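Local coordinates for ribosomal RNA small subunit methyltransferase E (Thermotoga maritima, PDB 1Z85), which probably methylates the N3 position of a single uridine in 16S rRNA of the assembled 30S ribosomal subunit, using S-adenosyl-L-methionine, at residues V46-T58 against Q141-L153. Sequence-based numbering, arbitrary orientation.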
ATOM      1  N   VAL B  46     -25.604  14.435 -20.150  1.00 41.05           N
ATOM      2  CA  VAL B  46     -25.204  13.092 -20.564  1.00 41.05           C
ATOM      3  C   VAL B  46     -24.209  12.487 -19.558  1.00 40.92           C
ATOM      4  O   VAL B  46     -23.218  13.112 -19.178  1.00 41.83           O
ATOM      5  CB  VAL B  46     -24.578  13.090 -21.968  1.00 39.50           C
ATOM      6  CG1 VAL B  46     -23.847  11.760 -22.248  1.00 43.73           C
ATOM      7  CG2 VAL B  46     -25.657  13.348 -23.020  1.00 43.90           C
ATOM      8  N   ILE B  47     -24.463  11.257 -19.149  1.00 42.67           N
ATOM      9  CA  ILE B  47     -23.655  10.602 -18.100  1.00 41.33           C
ATOM     10  C   ILE B  47     -23.342   9.171 -18.472  1.00 41.46           C
ATOM     11  O   ILE B  47     -23.967   8.613 -19.374  1.00 41.70           O
ATOM     12  CB  ILE B  47     -24.399  10.586 -16.752  1.00 42.64           C
ATOM     13  CG1 ILE B  47     -25.708   9.788 -16.870  1.00 42.44           C
ATOM     14  CG2 ILE B  47     -24.650  12.035 -16.253  1.00 45.56           C
ATOM     15  CD1 ILE B  47     -26.496   9.754 -15.608  1.00 45.21           C
ATOM     16  N   GLU B  48     -22.387   8.584 -17.748  1.00 40.29           N
ATOM     17  CA  GLU B  48     -22.012   7.214 -17.922  1.00 39.66           C
ATOM     18  C   GLU B  48     -22.284   6.447 -16.627  1.00 39.04           C
ATOM     19  O   GLU B  48     -21.869   6.880 -15.537  1.00 36.99           O
ATOM     20  CB  GLU B  48     -20.536   7.101 -18.272  1.00 39.43           C
ATOM     21  CG  GLU B  48     -20.171   5.686 -18.746  1.00 45.16           C
ATOM     22  CD  GLU B  48     -18.672   5.404 -18.855  1.00 42.02           C
ATOM     23  OE1 GLU B  48     -17.833   6.308 -18.635  1.00 47.55           O
ATOM     24  OE2 GLU B  48     -18.344   4.243 -19.171  1.00 45.14           O
ATOM     25  N   ALA B  49     -22.983   5.321 -16.764  1.00 37.19           N
ATOM     26  CA  ALA B  49     -23.202   4.385 -15.664  1.00 38.74           C
ATOM     27  C   ALA B  49     -22.706   3.005 -16.025  1.00 37.84           C
ATOM     28  O   ALA B  49     -22.486   2.717 -17.200  1.00 34.45           O
ATOM     29  CB  ALA B  49     -24.677   4.319 -15.296  1.00 40.44           C
ATOM     30  N   THR B  50     -22.490   2.187 -14.996  1.00 39.17           N
ATOM     31  CA  THR B  50     -22.303   0.755 -15.158  1.00 38.89           C
ATOM     32  C   THR B  50     -23.312   0.009 -14.323  1.00 40.62           C
ATOM     33  O   THR B  50     -23.791   0.521 -13.316  1.00 46.03           O
ATOM     34  CB  THR B  50     -20.896   0.293 -14.750  1.00 39.17           C
ATOM     35  OG1 THR B  50     -20.785  -1.136 -14.910  1.00 37.47           O
ATOM     36  CG2 THR B  50     -20.589   0.687 -13.327  1.00 34.82           C
ATOM     37  N   ASP B  51     -23.635  -1.213 -14.735  1.00 40.86           N
ATOM     38  CA  ASP B  51     -24.478  -2.072 -13.910  1.00 41.83           C
ATOM     39  C   ASP B  51     -23.649  -2.958 -12.975  1.00 39.06           C
ATOM     40  O   ASP B  51     -24.206  -3.698 -12.218  1.00 35.42           O
ATOM     41  CB  ASP B  51     -25.421  -2.922 -14.772  1.00 42.60           C
ATOM     42  CG  ASP B  51     -24.703  -3.737 -15.803  1.00 37.54           C
ATOM     43  OD1 ASP B  51     -23.460  -3.674 -15.831  1.00 41.73           O
ATOM     44  OD2 ASP B  51     -25.385  -4.405 -16.609  1.00 44.45           O
ATOM     45  N   GLY B  52     -22.320  -2.890 -13.057  1.00 38.96           N
ATOM     46  CA  GLY B  52     -21.470  -3.820 -12.320  1.00 37.33           C
ATOM     47  C   GLY B  52     -21.368  -5.233 -12.867  1.00 35.48           C
ATOM     48  O   GLY B  52     -20.760  -6.103 -12.230  1.00 33.99           O
ATOM     49  N   ASN B  53     -21.949  -5.500 -14.035  1.00 37.74           N
ATOM     50  CA  ASN B  53     -21.759  -6.802 -14.701  1.00 36.79           C
ATOM     51  C   ASN B  53     -21.029  -6.671 -16.022  1.00 36.56           C
ATOM     52  O   ASN B  53     -21.156  -7.515 -16.896  1.00 37.01           O
ATOM     53  CB  ASN B  53     -23.080  -7.525 -14.904  1.00 39.80           C
ATOM     54  CG  ASN B  53     -23.935  -7.504 -13.667  1.00 48.06           C
ATOM     55  OD1 ASN B  53     -25.104  -7.117 -13.729  1.00 56.58           O
ATOM     56  ND2 ASN B  53     -23.353  -7.894 -12.517  1.00 44.57           N
ATOM     57  N   GLY B  54     -20.226  -5.629 -16.147  1.00 35.69           N
ATOM     58  CA  GLY B  54     -19.366  -5.464 -17.320  1.00 36.03           C
ATOM     59  C   GLY B  54     -19.860  -4.484 -18.362  1.00 37.41           C
ATOM     60  O   GLY B  54     -19.152  -4.205 -19.358  1.00 38.66           O
ATOM     61  N   PHE B  55     -21.053  -3.934 -18.160  1.00 36.90           N
ATOM     62  CA  PHE B  55     -21.584  -3.044 -19.168  1.00 39.98           C
ATOM     63  C   PHE B  55     -21.455  -1.595 -18.790  1.00 40.09           C
ATOM     64  O   PHE B  55     -21.465  -1.220 -17.597  1.00 38.74           O
ATOM     65  CB  PHE B  55     -23.021  -3.420 -19.530  1.00 43.15           C
ATOM     66  CG  PHE B  55     -23.122  -4.761 -20.200  1.00 39.16           C
ATOM     67  CD1 PHE B  55     -23.166  -5.926 -19.435  1.00 41.73           C
ATOM     68  CD2 PHE B  55     -23.124  -4.861 -21.571  1.00 44.97           C
ATOM     69  CE1 PHE B  55     -23.234  -7.170 -20.023  1.00 45.14           C
ATOM     70  CE2 PHE B  55     -23.201  -6.110 -22.177  1.00 50.61           C
ATOM     71  CZ  PHE B  55     -23.249  -7.274 -21.386  1.00 47.88           C
ATOM     72  N   SER B  56     -21.278  -0.798 -19.840  1.00 39.66           N
ATOM     73  CA  SER B  56     -21.256   0.649 -19.747  1.00 39.89           C
ATOM     74  C   SER B  56     -22.498   1.211 -20.466  1.00 38.87           C
ATOM     75  O   SER B  56     -22.847   0.758 -21.566  1.00 35.41           O
ATOM     76  CB  SER B  56     -19.958   1.188 -20.373  1.00 38.83           C
ATOM     77  OG  SER B  56     -19.956   2.599 -20.434  1.00 37.25           O
ATOM     78  N   TYR B  57     -23.154   2.191 -19.845  1.00 37.32           N
ATOM     79  CA  TYR B  57     -24.299   2.863 -20.450  1.00 37.82           C
ATOM     80  C   TYR B  57     -24.054   4.375 -20.541  1.00 38.48           C
ATOM     81  O   TYR B  57     -23.716   5.037 -19.558  1.00 38.95           O
ATOM     82  CB  TYR B  57     -25.590   2.578 -19.669  1.00 38.64           C
ATOM     83  CG  TYR B  57     -25.843   1.102 -19.443  1.00 42.16           C
ATOM     84  CD1 TYR B  57     -25.268   0.432 -18.352  1.00 43.98           C
ATOM     85  CD2 TYR B  57     -26.627   0.363 -20.326  1.00 45.81           C
ATOM     86  CE1 TYR B  57     -25.482  -0.932 -18.154  1.00 44.52           C
ATOM     87  CE2 TYR B  57     -26.858  -1.010 -20.126  1.00 41.47           C
ATOM     88  CZ  TYR B  57     -26.282  -1.645 -19.048  1.00 38.03           C
ATOM     89  OH  TYR B  57     -26.499  -2.982 -18.844  1.00 38.54           O
ATOM     90  N   THR B  58     -24.197   4.911 -21.738  1.00 37.78           N
ATOM     91  CA  THR B  58     -24.179   6.339 -21.935  1.00 38.18           C
ATOM     92  C   THR B  58     -25.635   6.740 -21.954  1.00 38.95           C
ATOM     93  O   THR B  58     -26.427   6.175 -22.714  1.00 38.32           O
ATOM     94  CB  THR B  58     -23.481   6.686 -23.233  1.00 39.66           C
ATOM     95  OG1 THR B  58     -22.163   6.112 -23.209  1.00 42.35           O
ATOM     96  CG2 THR B  58     -23.402   8.209 -23.439  1.00 38.75           C
ATOM     97  N   GLN B 141     -14.637   4.330  -8.604  1.00 41.70           N
ATOM     98  CA  GLN B 141     -13.365   5.037  -8.654  1.00 40.30           C
ATOM     99  C   GLN B 141     -12.317   4.400  -9.608  1.00 41.12           C
ATOM    100  O   GLN B 141     -11.605   5.124 -10.342  1.00 40.86           O
ATOM    101  CB  GLN B 141     -12.824   5.234  -7.239  1.00 39.54           C
ATOM    102  CG  GLN B 141     -12.040   6.534  -7.038  1.00 46.03           C
ATOM    103  N   CYS B 142     -12.235   3.073  -9.650  1.00 39.28           N
ATOM    104  CA  CYS B 142     -11.226   2.383 -10.482  1.00 43.84           C
ATOM    105  C   CYS B 142     -11.690   2.126 -11.898  1.00 46.37           C
ATOM    106  O   CYS B 142     -10.931   1.564 -12.696  1.00 45.90           O
ATOM    107  CB  CYS B 142     -10.814   1.045  -9.848  1.00 44.19           C
ATOM    108  SG  CYS B 142      -9.808   1.346  -8.470  1.00 54.71           S
ATOM    109  N   LYS B 143     -12.942   2.522 -12.176  1.00 45.91           N
ATOM    110  CA  LYS B 143     -13.625   2.293 -13.439  1.00 43.13           C
ATOM    111  C   LYS B 143     -13.603   0.819 -13.786  1.00 42.01           C
ATOM    112  O   LYS B 143     -13.182   0.396 -14.865  1.00 43.41           O
ATOM    113  CB  LYS B 143     -13.030   3.166 -14.540  1.00 42.25           C
ATOM    114  CG  LYS B 143     -12.881   4.650 -14.164  1.00 41.29           C
ATOM    115  CD  LYS B 143     -14.203   5.422 -14.097  1.00 51.97           C
ATOM    116  CE  LYS B 143     -14.025   6.975 -14.405  1.00 53.65           C
ATOM    117  NZ  LYS B 143     -14.168   7.883 -13.183  1.00 55.58           N
ATOM    118  N   ARG B 144     -14.073   0.030 -12.831  1.00 44.61           N
ATOM    119  CA  ARG B 144     -14.145  -1.409 -12.986  1.00 41.91           C
ATOM    120  C   ARG B 144     -15.600  -1.818 -13.219  1.00 42.21           C
ATOM    121  O   ARG B 144     -16.414  -1.751 -12.305  1.00 45.76           O
ATOM    122  CB  ARG B 144     -13.523  -2.053 -11.767  1.00 42.90           C
ATOM    123  CG  ARG B 144     -13.643  -3.510 -11.786  1.00 47.99           C
ATOM    124  CD  ARG B 144     -12.650  -4.181 -10.909  1.00 42.39           C
ATOM    125  NE  ARG B 144     -12.982  -5.601 -10.973  1.00 50.89           N
ATOM    126  CZ  ARG B 144     -12.573  -6.540 -10.130  1.00 46.32           C
ATOM    127  NH1 ARG B 144     -11.774  -6.264  -9.090  1.00 39.60           N
ATOM    128  NH2 ARG B 144     -12.982  -7.777 -10.353  1.00 44.17           N
ATOM    129  N   TYR B 145     -15.913  -2.245 -14.453  1.00 39.38           N
ATOM    130  CA  TYR B 145     -17.274  -2.433 -14.923  1.00 40.47           C
ATOM    131  C   TYR B 145     -17.894  -3.741 -14.459  1.00 42.13           C
ATOM    132  O   TYR B 145     -19.135  -3.844 -14.341  1.00 43.82           O
ATOM    133  CB  TYR B 145     -17.332  -2.329 -16.459  1.00 40.51           C
ATOM    134  CG  TYR B 145     -17.007  -0.942 -16.918  1.00 41.04           C
ATOM    135  CD1 TYR B 145     -15.691  -0.540 -17.095  1.00 51.46           C
ATOM    136  CD2 TYR B 145     -18.009  -0.017 -17.144  1.00 45.03           C
ATOM    137  CE1 TYR B 145     -15.377   0.756 -17.513  1.00 52.57           C
ATOM    138  CE2 TYR B 145     -17.714   1.278 -17.559  1.00 47.04           C
ATOM    139  CZ  TYR B 145     -16.397   1.656 -17.737  1.00 47.81           C
ATOM    140  OH  TYR B 145     -16.094   2.931 -18.119  1.00 41.78           O
ATOM    141  N   LEU B 146     -17.042  -4.736 -14.220  1.00 42.16           N
ATOM    142  CA  LEU B 146     -17.486  -6.023 -13.706  1.00 43.87           C
ATOM    143  C   LEU B 146     -16.993  -6.112 -12.276  1.00 39.31           C
ATOM    144  O   LEU B 146     -15.814  -6.220 -12.038  1.00 40.51           O
ATOM    145  CB  LEU B 146     -16.959  -7.184 -14.575  1.00 41.99           C
ATOM    146  CG  LEU B 146     -17.293  -8.601 -14.057  1.00 42.71           C
ATOM    147  CD1 LEU B 146     -18.795  -8.926 -14.065  1.00 44.26           C
ATOM    148  CD2 LEU B 146     -16.562  -9.673 -14.831  1.00 49.28           C
ATOM    149  N   PHE B 147     -17.910  -6.030 -11.320  1.00 40.46           N
ATOM    150  CA  PHE B 147     -17.541  -5.907  -9.901  1.00 38.72           C
ATOM    151  C   PHE B 147     -17.177  -7.313  -9.421  1.00 39.08           C
ATOM    152  O   PHE B 147     -17.775  -8.269  -9.917  1.00 39.17           O
ATOM    153  CB  PHE B 147     -18.756  -5.383  -9.079  1.00 41.59           C
ATOM    154  CG  PHE B 147     -19.149  -3.920  -9.335  1.00 39.80           C
ATOM    155  CD1 PHE B 147     -18.487  -3.122 -10.250  1.00 37.10           C
ATOM    156  CD2 PHE B 147     -20.217  -3.369  -8.658  1.00 38.73           C
ATOM    157  CE1 PHE B 147     -18.883  -1.800 -10.485  1.00 42.55           C
ATOM    158  CE2 PHE B 147     -20.618  -2.032  -8.878  1.00 35.10           C
ATOM    159  CZ  PHE B 147     -19.947  -1.260  -9.775  1.00 48.28           C
ATOM    160  N   PRO B 148     -16.255  -7.454  -8.422  1.00 37.96           N
ATOM    161  CA  PRO B 148     -16.128  -8.740  -7.758  1.00 40.30           C
ATOM    162  C   PRO B 148     -17.421  -9.129  -7.040  1.00 42.10           C
ATOM    163  O   PRO B 148     -18.157  -8.263  -6.559  1.00 41.75           O
ATOM    164  CB  PRO B 148     -15.005  -8.522  -6.725  1.00 42.68           C
ATOM    165  CG  PRO B 148     -14.980  -7.061  -6.492  1.00 41.87           C
ATOM    166  CD  PRO B 148     -15.359  -6.461  -7.819  1.00 38.27           C
ATOM    167  N   LYS B 149     -17.672 -10.434  -6.985  1.00 42.47           N
ATOM    168  CA  LYS B 149     -18.752 -10.981  -6.219  1.00 43.95           C
ATOM    169  C   LYS B 149     -18.295 -11.055  -4.770  1.00 42.76           C
ATOM    170  O   LYS B 149     -17.108 -11.097  -4.526  1.00 38.79           O
ATOM    171  CB  LYS B 149     -19.104 -12.400  -6.696  1.00 46.19           C
ATOM    172  CG  LYS B 149     -19.225 -12.623  -8.193  1.00 52.78           C
ATOM    173  CD  LYS B 149     -20.205 -11.699  -8.899  1.00 66.23           C
ATOM    174  CE  LYS B 149     -20.388 -12.123 -10.387  1.00 69.57           C
ATOM    175  NZ  LYS B 149     -21.029 -11.077 -11.263  1.00 72.23           N
ATOM    176  N   VAL B 150     -19.247 -11.038  -3.823  1.00 41.58           N
ATOM    177  CA  VAL B 150     -18.981 -11.216  -2.386  1.00 42.05           C
ATOM    178  C   VAL B 150     -19.855 -12.356  -1.855  1.00 40.26           C
ATOM    179  O   VAL B 150     -20.978 -12.509  -2.278  1.00 37.19           O
ATOM    180  CB  VAL B 150     -19.207  -9.918  -1.553  1.00 46.69           C
ATOM    181  CG1 VAL B 150     -18.224  -8.784  -2.018  1.00 45.13           C
ATOM    182  CG2 VAL B 150     -20.644  -9.469  -1.623  1.00 49.35           C
ATOM    183  N   SER B 151     -19.271 -13.201  -1.000  1.00 39.19           N
ATOM    184  CA  SER B 151     -19.933 -14.341  -0.415  1.00 39.42           C
ATOM    185  C   SER B 151     -19.425 -14.522   1.021  1.00 39.30           C
ATOM    186  O   SER B 151     -18.372 -13.943   1.417  1.00 41.94           O
ATOM    187  CB  SER B 151     -19.581 -15.596  -1.205  1.00 36.37           C
ATOM    188  OG  SER B 151     -19.933 -15.450  -2.574  1.00 43.06           O
ATOM    189  N   PHE B 152     -20.189 -15.272   1.803  1.00 36.62           N
ATOM    190  CA  PHE B 152     -19.715 -15.777   3.078  1.00 34.32           C
ATOM    191  C   PHE B 152     -19.033 -17.114   2.812  1.00 35.05           C
ATOM    192  O   PHE B 152     -19.318 -17.778   1.822  1.00 33.73           O
ATOM    193  CB  PHE B 152     -20.843 -15.985   4.074  1.00 35.89           C
ATOM    194  CG  PHE B 152     -21.573 -14.726   4.470  1.00 37.86           C
ATOM    195  CD1 PHE B 152     -20.960 -13.789   5.277  1.00 34.46           C
ATOM    196  CD2 PHE B 152     -22.918 -14.521   4.078  1.00 44.64           C
ATOM    197  CE1 PHE B 152     -21.628 -12.658   5.667  1.00 42.16           C
ATOM    198  CE2 PHE B 152     -23.599 -13.368   4.476  1.00 40.61           C
ATOM    199  CZ  PHE B 152     -22.932 -12.425   5.266  1.00 33.48           C
ATOM    200  N   LEU B 153     -18.112 -17.506   3.677  1.00 37.88           N
ATOM    201  CA  LEU B 153     -17.432 -18.801   3.549  1.00 39.99           C
ATOM    202  C   LEU B 153     -17.494 -19.480   4.906  1.00 41.59           C
ATOM    203  O   LEU B 153     -17.012 -18.908   5.904  1.00 39.60           O
ATOM    204  CB  LEU B 153     -15.953 -18.565   3.153  1.00 39.49           C
ATOM    205  CG  LEU B 153     -15.124 -19.866   3.035  1.00 38.94           C
ATOM    206  CD1 LEU B 153     -15.618 -20.688   1.869  1.00 36.39           C
ATOM    207  CD2 LEU B 153     -13.648 -19.628   2.946  1.00 39.75           C
TER
HETATM  208  O   HOH W   1     -20.294  -8.492 -10.715  1.00 42.13           O
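Tyr145 lies against the β-hairpin of strands 46-50 and 55-64, joining the PUA domain to the loop that leads from helix 128-142 into strand 149-152 of the SPOUT methyltransferase domain. Its phenol reaches along the hairpin, and OH donates to Glu48 OE2 at 2.8 Å, on the syn side but 30° out of the carboxylate plane. Ser56 OG reaches the same oxygen from the anti side, so two hydroxyls grip one carboxylate atom. Glu48 presents it on an extended chain with CG anti to the backbone N (chi1 -168°). Replacing Glu48 by an alanine would probably leave both hydroxyls without this acceptor and the phenol less firmly fixed. Further along the ring, Ser56 CB packs 3.6 Å from Tyr145 CE2, while Phe55 O lies at the ring edge.

At the hairpin turn the two backbones pair in a single bridge, Asn53 with Leu146, as two hydrogen bonds attest: Gly54 N donates to Tyr145 O (2.8 Å), and Phe147 N to Gly52 O almost straight (175° at the hydrogen); each donor sits above the acceptor's carbonyl plane. Thr50 OG1 accepts from Gly52 N in an ST turn, and Asp51 OD1 from Asn53 N in an Asx turn. Gly52 has positive phi, and its CA lies 3.6 Å from the Phe147 ring centroid, nearly on the ring normal: a CH-pi contact over the ring face. The absence of a side chain on Gly52 lets the ring lie this close. Leu146 CD1 rests 3.7 Å from Asn53 CA. A water donates to Gly52 O and Phe147 O and accepts from Lys149 NZ at 2.7 Å.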